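Side-chain contacts in succinyl-CoA ligase (ADP-forming) subunit alpha (Methanosaeta concilii, PDB 6HXI), which belongs to the succinyl-CoA ligase alpha-subunit family, joins a CoA-ligase region to a citrate-synthase-like region, and binds coenzyme A: residues A278-N281 / E285-Q288; L407-V412 / R580-I585. All blocks are in the same frame, centred on the assembly; numbering follows the deposited sequence.

Contact 1 (A278-N281 / E285-Q288); sequences AKAN and ETAQ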
loop_
_atom_site.group_PDB
_atom_site.type_symbol
_atom_site.label_atom_id
_atom_site.label_comp_id
_atom_site.label_asym_id
_atom_site.label_seq_id
_atom_site.Cartn_x
_atom_site.Cartn_y
_atom_site.Cartn_z
ATOM N N ALA B 278 20.396 0.584 -59.523
ATOM C CA ALA B 278 19.602 0.461 -60.758
ATOM C C ALA B 278 19.520 1.756 -61.574
ATOM O O ALA B 278 18.463 2.392 -61.639
ATOM C CB ALA B 278 18.208 -0.098 -60.461
ATOM N N LYS B 279 20.668 2.151 -62.177
ATOM C CA LYS B 279 20.816 3.297 -63.083
ATOM C C LYS B 279 21.948 3.049 -64.104
ATOM O O LYS B 279 23.127 3.107 -63.735
ATOM C CB LYS B 279 21.015 4.637 -62.342
ATOM C CG LYS B 279 20.803 5.829 -63.276
ATOM C CD LYS B 279 21.146 7.171 -62.658
ATOM C CE LYS B 279 20.583 8.293 -63.504
ATOM N NZ LYS B 279 21.426 9.517 -63.469
ATOM N N ALA B 280 21.592 2.799 -65.381
ATOM C CA ALA B 280 22.571 2.549 -66.445
ATOM C C ALA B 280 23.313 3.835 -66.839
ATOM O O ALA B 280 22.753 4.707 -67.513
ATOM C CB ALA B 280 21.895 1.921 -67.659
ATOM N N ASN B 281 24.565 3.973 -66.363
ATOM C CA ASN B 281 25.411 5.145 -66.643
ATOM C C ASN B 281 25.915 5.108 -68.075
ATOM O O ASN B 281 25.949 6.140 -68.739
ATOM C CB ASN B 281 26.595 5.225 -65.663
ATOM C CG ASN B 281 26.229 5.475 -64.218
ATOM O OD1 ASN B 281 25.131 5.945 -63.883
ATOM N ND2 ASN B 281 27.177 5.205 -63.326
ATOM N N GLU B 285 25.953 -0.787 -69.385
ATOM C CA GLU B 285 25.181 -0.966 -68.160
ATOM C C GLU B 285 23.682 -1.241 -68.382
ATOM O O GLU B 285 23.016 -1.671 -67.445
ATOM C CB GLU B 285 25.380 0.236 -67.226
ATOM C CG GLU B 285 26.728 0.267 -66.532
ATOM C CD GLU B 285 26.904 1.398 -65.535
ATOM O OE1 GLU B 285 27.983 2.033 -65.547
ATOM O OE2 GLU B 285 25.972 1.645 -64.733
ATOM N N THR B 286 23.149 -1.011 -69.593
ATOM C CA THR B 286 21.723 -1.231 -69.903
ATOM C C THR B 286 21.314 -2.708 -69.886
ATOM O O THR B 286 22.148 -3.582 -70.110
ATOM C CB THR B 286 21.323 -0.583 -71.257
ATOM O OG1 THR B 286 21.970 -1.254 -72.342
ATOM C CG2 THR B 286 21.575 0.911 -71.309
ATOM N N ALA B 287 20.016 -2.972 -69.679
ATOM C CA ALA B 287 19.445 -4.317 -69.677
ATOM C C ALA B 287 19.617 -4.999 -71.051
ATOM O O ALA B 287 19.923 -6.196 -71.102
ATOM C CB ALA B 287 17.977 -4.271 -69.281
ATOM N N GLN B 288 19.472 -4.233 -72.149
ATOM C CA GLN B 288 19.624 -4.736 -73.525
ATOM C C GLN B 288 21.033 -5.266 -73.782
ATOM O O GLN B 288 21.169 -6.423 -74.179
ATOM C CB GLN B 288 19.190 -3.692 -74.579
ATOM C CG GLN B 288 17.660 -3.536 -74.716
ATOM C CD GLN B 288 16.977 -2.695 -73.632
ATOM O OE1 GLN B 288 17.605 -2.173 -72.682
ATOM N NE2 GLN B 288 15.668 -2.507 -73.776
#

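Contact 2 (L407-V412 / R580-I585); sequences LVIQIV and RSIGLI. With ACT (acetate ion), chain L.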
loop_
_atom_site.group_PDB
_atom_site.type_symbol
_atom_site.label_atom_id
_atom_site.label_comp_id
_atom_site.label_asym_id
_atom_site.label_seq_id
_atom_site.Cartn_x
_atom_site.Cartn_y
_atom_site.Cartn_z
ATOM N N LEU B 407 -12.486 23.198 -4.565
ATOM C CA LEU B 407 -12.419 23.871 -3.265
ATOM C C LEU B 407 -12.175 22.847 -2.147
ATOM O O LEU B 407 -11.350 23.096 -1.292
ATOM C CB LEU B 407 -13.716 24.650 -3.041
ATOM C CG LEU B 407 -13.950 25.471 -1.762
ATOM C CD1 LEU B 407 -12.894 26.598 -1.615
ATOM C CD2 LEU B 407 -15.362 26.167 -1.841
ATOM N N VAL B 408 -12.908 21.729 -2.150
ATOM C CA VAL B 408 -12.802 20.648 -1.173
ATOM C C VAL B 408 -11.355 20.089 -1.178
ATOM O O VAL B 408 -10.779 19.948 -0.112
ATOM C CB VAL B 408 -13.850 19.538 -1.439
ATOM C CG1 VAL B 408 -13.509 18.257 -0.646
ATOM C CG2 VAL B 408 -15.246 20.045 -1.124
ATOM N N ILE B 409 -10.777 19.824 -2.384
ATOM C CA ILE B 409 -9.402 19.347 -2.544
ATOM C C ILE B 409 -8.404 20.272 -1.867
ATOM O O ILE B 409 -7.543 19.791 -1.151
ATOM C CB ILE B 409 -9.074 19.095 -4.034
ATOM C CG1 ILE B 409 -9.867 17.940 -4.555
ATOM C CG2 ILE B 409 -7.577 18.859 -4.282
ATOM C CD1 ILE B 409 -9.778 17.776 -6.149
ATOM N N GLN B 410 -8.539 21.614 -2.046
ATOM C CA GLN B 410 -7.675 22.618 -1.402
ATOM C C GLN B 410 -7.842 22.644 0.089
ATOM O O GLN B 410 -6.871 22.720 0.835
ATOM C CB GLN B 410 -7.965 23.995 -1.985
ATOM C CG GLN B 410 -7.589 24.040 -3.461
ATOM C CD GLN B 410 -8.060 25.341 -4.060
ATOM O OE1 GLN B 410 -7.556 26.391 -3.758
ATOM N NE2 GLN B 410 -9.045 25.287 -4.906
ATOM N N ILE B 411 -9.090 22.538 0.539
ATOM C CA ILE B 411 -9.414 22.563 1.981
ATOM C C ILE B 411 -8.895 21.345 2.705
ATOM O O ILE B 411 -8.440 21.464 3.840
ATOM C CB ILE B 411 -10.942 22.784 2.140
ATOM C CG1 ILE B 411 -11.206 24.305 1.847
ATOM C CG2 ILE B 411 -11.479 22.333 3.550
ATOM C CD1 ILE B 411 -12.588 24.774 1.775
ATOM N N VAL B 412 -8.956 20.157 2.058
ATOM C CA VAL B 412 -8.495 18.935 2.717
ATOM C C VAL B 412 -7.026 18.605 2.376
ATOM O O VAL B 412 -6.542 17.574 2.837
ATOM C CB VAL B 412 -9.432 17.715 2.519
ATOM C CG1 VAL B 412 -10.884 18.048 2.885
ATOM C CG2 VAL B 412 -9.357 17.151 1.090
ATOM N N ARG B 580 -5.928 14.862 0.317
ATOM C CA ARG B 580 -4.933 14.687 1.390
ATOM C C ARG B 580 -3.587 14.112 0.852
ATOM O O ARG B 580 -2.566 14.309 1.490
ATOM C CB ARG B 580 -5.518 13.902 2.576
ATOM C CG ARG B 580 -4.615 13.749 3.819
ATOM C CD ARG B 580 -4.069 15.089 4.345
ATOM N NE ARG B 580 -5.207 15.973 4.608
ATOM C CZ ARG B 580 -5.873 16.008 5.746
ATOM N NH1 ARG B 580 -6.959 16.758 5.859
ATOM N NH2 ARG B 580 -5.430 15.337 6.800
ATOM N N SER B 581 -3.552 13.593 -0.397
ATOM C CA SER B 581 -2.322 13.110 -1.046
ATOM C C SER B 581 -1.350 14.227 -1.225
ATOM O O SER B 581 -0.155 14.011 -1.176
ATOM C CB SER B 581 -2.643 12.532 -2.421
ATOM O OG SER B 581 -3.094 11.225 -2.110
ATOM N N ILE B 582 -1.865 15.400 -1.510
ATOM C CA ILE B 582 -1.081 16.589 -1.672
ATOM C C ILE B 582 -0.254 16.846 -0.431
ATOM O O ILE B 582 0.921 17.116 -0.582
ATOM C CB ILE B 582 -1.986 17.843 -1.988
ATOM C CG1 ILE B 582 -2.685 17.668 -3.344
ATOM C CG2 ILE B 582 -1.137 19.117 -2.006
ATOM C CD1 ILE B 582 -3.885 18.646 -3.628
ATOM N N GLY B 583 -0.887 16.926 0.742
ATOM C CA GLY B 583 -0.142 17.210 1.979
ATOM C C GLY B 583 0.727 16.028 2.384
ATOM O O GLY B 583 1.826 16.205 2.921
ATOM N N LEU B 584 0.294 14.820 2.048
ATOM C CA LEU B 584 1.104 13.582 2.354
ATOM C C LEU B 584 2.426 13.613 1.577
ATOM O O LEU B 584 3.471 13.532 2.185
ATOM C CB LEU B 584 0.333 12.272 2.134
ATOM C CG LEU B 584 -0.465 11.596 3.274
ATOM C CD1 LEU B 584 -1.171 12.550 4.202
ATOM C CD2 LEU B 584 -1.451 10.590 2.708
ATOM N N ILE B 585 2.369 13.866 0.274
ATOM C CA ILE B 585 3.542 14.043 -0.613
ATOM C C ILE B 585 4.391 15.223 -0.060
ATOM O O ILE B 585 5.600 15.105 0.075
ATOM C CB ILE B 585 3.073 14.280 -2.078
ATOM C CG1 ILE B 585 2.455 12.936 -2.666
ATOM C CG2 ILE B 585 4.269 14.753 -2.942
ATOM C CD1 ILE B 585 1.527 13.075 -3.893
HETATM C C ACT L . -8.358 15.620 9.135
HETATM O O ACT L . -8.737 16.832 9.266
HETATM O OXT ACT L . -7.158 15.264 9.013
HETATM C CH3 ACT L . -9.454 14.496 9.139
#

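Contact 1 (A278-N281 / E285-Q288)
The chi1 of E285, -74°, sets CG opposite the carbonyl carbon, and the chain then runs on extended. This carries the E285 carboxylate past A280 to the backbone of N281. There N281 N donates a hydrogen bond to E285 OE2 over 3.2 Å. The bond is nearly straight at 172°, but the N-H comes from above the carboxylate plane, not from within it. N281 lies against the same group, with its CB 3.5 Å from E285 OE1. Its amide plane is turned 59° from the carboxylate plane.

The pair closes a surface loop between strand 255-260 and helix 287-297, in the CoA-ligase part of the chain. T286 is the N-cap residue of that helix; its OG1 bonds E283 O and, weakly, A289 N. Across the loop, A280 CB touches T286 CG2 at 3.8 Å and E285 CB at 3.9 Å.

E285 OE2 is gripped further by G236 N and by a salt bridge to R206 NH2. K279 O comes within 3.4 Å of E285 OE2; neither oxygen can donate. R206 NH1 bonds K279 O, so one guanidinium probably offsets the repulsion between the two oxygens.

Contact 2 (L407-V412 / R580-I585)
Two helices of the all-helical citrate-synthase-like region meet here, helix 399-412 near its C-terminal end and the long helix 571-594 midway along its length. V412 and R580 form the polar half of the contact, and I409 and I582 the apolar half.

R580 reaches V412 with a folded side chain. Its CG is anti to the backbone N (chi1 -175°), and bends at chi2 and chi3 then swing the guanidinium round to the V412 carbonyl. R580 NE donates to V412 O over 2.7 Å at 161°. V412 O lies in the guanidinium plane, at the edge of the group. Relative to the carbonyl, the donor is tilted 22° from its plane. R580 NH1 adds a weak bond to V412 O at 3.2 Å, so the oxygen is shared by two N-H groups. R580 NH2 bonds OXT of an acetate ion at 2.8 Å, again near the guanidinium plane. The acetate probably came from the crystallisation liquor. D414, H415, V419 and F450 also touch R580.

I409 CG2 meets I582 CD1 at 3.8 Å, and the two side chains cross at about a right angle. I409 also packs on L575 and L578 of helix 571-594. A second copy of the protein lies close by: its W392 bonds I582 O and its Y369 bonds Q410 O.

The NE bond, helped by the weak one from NH1, limits the rotation of the guanidinium and satisfies a carbonyl oxygen in a buried setting. This oxygen lies near the C-terminal part of helix 399-412, where the helix dipole would probably add to the attraction. In this crystal the acetate probably offsets part of the arginine's charge.

Contact 1 comes first along the chain and closes before contact 2 opens. Their centres are 75 Å apart, their nearest atoms about 60 Å, and they lie on opposite sides of the chain's centre. They share no helix, strand or sheet. Contact 1 lies in the CoA-ligase part of the chain, at the start of helix 287-297. Contact 2 lies in the citrate-synthase-like part, between helices 399-412 and 571-594. One joins residues close in sequence at the surface; the other joins segments 168 residues apart in a buried setting. The chain thus holds two differently built regions, and each contact lies within one of them. Contact 2 also lies beside a second copy of the protein.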